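Local coordinates for glucose-6-phosphate 1-dehydrogenase (Mycobacterium avium, PDB 4LGV), which probably catalyses the oxidation of glucose 6-phosphate to 6-phosphogluconolactone, the first step of the pentose phosphate pathway, at residues T317-T323 and P334-G340. Numbering follows the deposited sequence.
Sequences TYVALRT and PIFLRAG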
ATOM      1  N   THR A 317      28.037 -24.575  20.962  1.00 41.13           N
ATOM      2  CA  THR A 317      28.488 -23.215  21.172  1.00 39.78           C
ATOM      3  C   THR A 317      28.002 -22.322  20.042  1.00 38.22           C
ATOM      4  O   THR A 317      28.316 -21.139  20.038  1.00 37.32           O
ATOM      5  CB  THR A 317      30.026 -23.135  21.188  1.00 40.84           C
ATOM      6  OG1 THR A 317      30.535 -23.594  19.927  1.00 41.87           O
ATOM      7  CG2 THR A 317      30.601 -23.960  22.311  1.00 42.31           C
ATOM      8  N   TYR A 318      27.310 -22.899  19.058  1.00 38.20           N
ATOM      9  CA  TYR A 318      26.824 -22.179  17.863  1.00 38.60           C
ATOM     10  C   TYR A 318      25.505 -22.773  17.437  1.00 39.08           C
ATOM     11  O   TYR A 318      25.323 -23.981  17.550  1.00 37.81           O
ATOM     12  CB  TYR A 318      27.790 -22.327  16.692  1.00 39.16           C
ATOM     13  CG  TYR A 318      27.313 -21.778  15.350  1.00 38.51           C
ATOM     14  CD1 TYR A 318      26.403 -22.490  14.565  1.00 38.47           C
ATOM     15  CD2 TYR A 318      27.797 -20.580  14.853  1.00 36.90           C
ATOM     16  CE1 TYR A 318      25.971 -22.009  13.343  1.00 39.14           C
ATOM     17  CE2 TYR A 318      27.359 -20.079  13.626  1.00 38.10           C
ATOM     18  CZ  TYR A 318      26.436 -20.791  12.876  1.00 38.86           C
ATOM     19  OH  TYR A 318      26.004 -20.352  11.647  1.00 37.13           O
ATOM     20  N   VAL A 319      24.572 -21.917  16.985  1.00 39.44           N
ATOM     21  CA  VAL A 319      23.314 -22.379  16.380  1.00 38.56           C
ATOM     22  C   VAL A 319      22.922 -21.527  15.215  1.00 38.09           C
ATOM     23  O   VAL A 319      23.019 -20.324  15.285  1.00 39.48           O
ATOM     24  CB  VAL A 319      22.063 -22.178  17.247  1.00 40.51           C
ATOM     25  CG1 VAL A 319      21.221 -23.455  17.276  1.00 40.75           C
ATOM     26  CG2 VAL A 319      22.429 -21.737  18.633  1.00 44.14           C
ATOM     27  N   ALA A 320      22.366 -22.154  14.203  1.00 37.50           N
ATOM     28  CA  ALA A 320      21.733 -21.449  13.132  1.00 35.83           C
ATOM     29  C   ALA A 320      20.386 -22.102  12.904  1.00 35.85           C
ATOM     30  O   ALA A 320      20.283 -23.324  12.964  1.00 36.94           O
ATOM     31  CB  ALA A 320      22.558 -21.514  11.888  1.00 36.56           C
ATOM     32  N   LEU A 321      19.349 -21.285  12.696  1.00 35.12           N
ATOM     33  CA  LEU A 321      17.991 -21.803  12.628  1.00 34.98           C
ATOM     34  C   LEU A 321      17.078 -20.957  11.743  1.00 34.08           C
ATOM     35  O   LEU A 321      17.398 -19.833  11.380  1.00 33.94           O
ATOM     36  CB  LEU A 321      17.405 -21.929  14.017  1.00 34.58           C
ATOM     37  CG  LEU A 321      17.189 -20.636  14.807  1.00 36.34           C
ATOM     38  CD1 LEU A 321      15.857 -19.924  14.467  1.00 35.05           C
ATOM     39  CD2 LEU A 321      17.244 -20.917  16.297  1.00 36.20           C
ATOM     40  N   ARG A 322      15.951 -21.540  11.379  1.00 33.06           N
ATOM     41  CA  ARG A 322      14.953 -20.870  10.596  1.00 33.36           C
ATOM     42  C   ARG A 322      13.670 -20.812  11.394  1.00 31.18           C
ATOM     43  O   ARG A 322      13.251 -21.808  11.931  1.00 31.23           O
ATOM     44  CB  ARG A 322      14.695 -21.608   9.267  1.00 35.14           C
ATOM     45  CG  ARG A 322      13.617 -20.969   8.382  1.00 36.21           C
ATOM     46  CD  ARG A 322      13.489 -21.754   7.069  1.00 37.76           C
ATOM     47  NE  ARG A 322      12.545 -21.136   6.139  1.00 37.82           N
ATOM     48  CZ  ARG A 322      12.537 -21.300   4.802  1.00 41.58           C
ATOM     49  NH1 ARG A 322      13.431 -22.066   4.176  1.00 42.63           N
ATOM     50  NH2 ARG A 322      11.609 -20.692   4.070  1.00 40.84           N
ATOM     51  N   THR A 323      13.029 -19.656  11.383  1.00 29.50           N
ATOM     52  CA  THR A 323      11.719 -19.497  11.988  1.00 29.21           C
ATOM     53  C   THR A 323      10.875 -18.514  11.148  1.00 28.68           C
ATOM     54  O   THR A 323      11.219 -18.176  10.000  1.00 27.84           O
ATOM     55  CB  THR A 323      11.866 -19.005  13.442  1.00 29.17           C
ATOM     56  OG1 THR A 323      10.584 -18.930  14.045  1.00 27.97           O
ATOM     57  CG2 THR A 323      12.514 -17.643  13.490  1.00 28.60           C
ATOM     58  N   PRO A 334      10.836 -15.560   5.583  1.00 24.29           N
ATOM     59  CA  PRO A 334      11.690 -16.381   6.364  1.00 26.14           C
ATOM     60  C   PRO A 334      12.617 -15.572   7.260  1.00 26.52           C
ATOM     61  O   PRO A 334      13.176 -14.571   6.822  1.00 26.12           O
ATOM     62  CB  PRO A 334      12.538 -17.153   5.300  1.00 27.04           C
ATOM     63  CG  PRO A 334      11.892 -16.865   3.969  1.00 25.99           C
ATOM     64  CD  PRO A 334      11.216 -15.546   4.166  1.00 25.12           C
ATOM     65  N   ILE A 335      12.781 -16.043   8.491  1.00 26.02           N
ATOM     66  CA  ILE A 335      13.647 -15.427   9.452  1.00 27.35           C
ATOM     67  C   ILE A 335      14.761 -16.415   9.822  1.00 28.48           C
ATOM     68  O   ILE A 335      14.496 -17.485  10.341  1.00 29.61           O
ATOM     69  CB  ILE A 335      12.823 -15.028  10.685  1.00 26.79           C
ATOM     70  CG1 ILE A 335      11.687 -14.096  10.262  1.00 26.64           C
ATOM     71  CG2 ILE A 335      13.711 -14.391  11.732  1.00 25.65           C
ATOM     72  CD1 ILE A 335      10.669 -13.774  11.338  1.00 27.15           C
ATOM     73  N   PHE A 336      16.000 -16.057   9.510  1.00 29.42           N
ATOM     74  CA  PHE A 336      17.136 -16.884   9.817  1.00 29.91           C
ATOM     75  C   PHE A 336      17.923 -16.246  10.956  1.00 30.05           C
ATOM     76  O   PHE A 336      18.148 -15.036  10.988  1.00 29.40           O
ATOM     77  CB  PHE A 336      18.042 -17.072   8.577  1.00 30.68           C
ATOM     78  CG  PHE A 336      17.396 -17.862   7.461  1.00 28.50           C
ATOM     79  CD1 PHE A 336      17.357 -19.231   7.514  1.00 29.29           C
ATOM     80  CD2 PHE A 336      16.847 -17.236   6.397  1.00 27.33           C
ATOM     81  CE1 PHE A 336      16.741 -19.978   6.514  1.00 29.37           C
ATOM     82  CE2 PHE A 336      16.254 -17.949   5.377  1.00 28.51           C
ATOM     83  CZ  PHE A 336      16.207 -19.334   5.425  1.00 29.06           C
ATOM     84  N   LEU A 337      18.388 -17.098  11.851  1.00 31.10           N
ATOM     85  CA  LEU A 337      19.099 -16.659  13.015  1.00 31.38           C
ATOM     86  C   LEU A 337      20.366 -17.497  13.207  1.00 33.42           C
ATOM     87  O   LEU A 337      20.322 -18.704  13.031  1.00 33.61           O
ATOM     88  CB  LEU A 337      18.180 -16.807  14.177  1.00 31.80           C
ATOM     89  CG  LEU A 337      18.687 -16.339  15.503  1.00 32.22           C
ATOM     90  CD1 LEU A 337      17.471 -15.941  16.337  1.00 31.41           C
ATOM     91  CD2 LEU A 337      19.512 -17.434  16.168  1.00 34.45           C
ATOM     92  N   ARG A 338      21.485 -16.831  13.517  1.00 31.85           N
ATOM     93  CA  ARG A 338      22.718 -17.506  13.844  1.00 32.63           C
ATOM     94  C   ARG A 338      23.370 -16.815  15.011  1.00 33.82           C
ATOM     95  O   ARG A 338      23.378 -15.574  15.115  1.00 33.13           O
ATOM     96  CB  ARG A 338      23.669 -17.577  12.667  1.00 32.36           C
ATOM     97  CG  ARG A 338      24.186 -16.251  12.187  1.00 32.33           C
ATOM     98  CD  ARG A 338      25.122 -16.417  10.999  1.00 31.62           C
ATOM     99  NE  ARG A 338      25.445 -15.103  10.435  1.00 32.07           N
ATOM    100  CZ  ARG A 338      26.357 -14.882   9.507  1.00 32.90           C
ATOM    101  NH1 ARG A 338      27.055 -15.890   9.016  1.00 34.21           N
ATOM    102  NH2 ARG A 338      26.595 -13.646   9.074  1.00 32.34           N
ATOM    103  N   ALA A 339      23.842 -17.633  15.941  1.00 34.27           N
ATOM    104  CA  ALA A 339      24.517 -17.143  17.142  1.00 33.96           C
ATOM    105  C   ALA A 339      25.643 -18.102  17.516  1.00 35.23           C
ATOM    106  O   ALA A 339      25.481 -19.311  17.439  1.00 35.87           O
ATOM    107  CB  ALA A 339      23.536 -17.026  18.268  1.00 32.21           C
ATOM    108  N   GLY A 340      26.786 -17.572  17.925  1.00 37.17           N
ATOM    109  CA  GLY A 340      27.859 -18.438  18.336  1.00 37.25           C
ATOM    110  C   GLY A 340      29.098 -17.833  18.933  1.00 36.35           C
ATOM    111  O   GLY A 340      29.404 -16.671  18.716  1.00 35.95           O
TER
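Arg322 and Phe336 form a non-hydrogen-bonded pair of an antiparallel ladder, and their side chains run alongside each other in the same direction. The arginine leaves its strand with CG anti to the backbone N (chi1 179°) and stays extended as far as NE, which carries its methylenes past CE1 of the phenyl ring, Arg322 CD lying 3.7 Å from Phe336 CE1. Beyond them the guanidinium has Phe336 CZ over one face, the two planes being inclined by 58°, while Arg322 NH2 approaches Pro334 CG at 3.8 Å.

At the far end of this face the Tyr318 ring leans across the neighbouring strand, bringing its OH to 3.8 Å from Arg338 CB. Gly340, with no side chain, faces Tyr318, and its CA comes within 4.1 Å of Tyr318 CD2. The Arg338 side chain leads away from the hairpin partner, and its NE hydrogen-bonds Thr228 OG1 on strand 222-230.

Leu321 and Leu337 occupy the other face side by side, Leu321 CD1 being 3.9 Å from Leu337 CB. Next to them, Thr323 crosses Ile335 at a slant, its CG2 3.8 Å from the branching carbon, Ile335 CB. Val319 and Ala339 continue this face beneath helix 246-264.

Six backbone hydrogen bonds tie the strands, from Val319 N to Ala339 O at 2.8 Å through to Ile335 N and Thr323 O. In that last bond Ile335 N stands 38° above the Thr323 carbonyl plane. Two consecutive antiparallel strands joined by a ten-residue loop make a beta hairpin, here inside the mixed sheet of the C-terminal glucose-6-phosphate dehydrogenase domain, between strands 222-230 and 295-300.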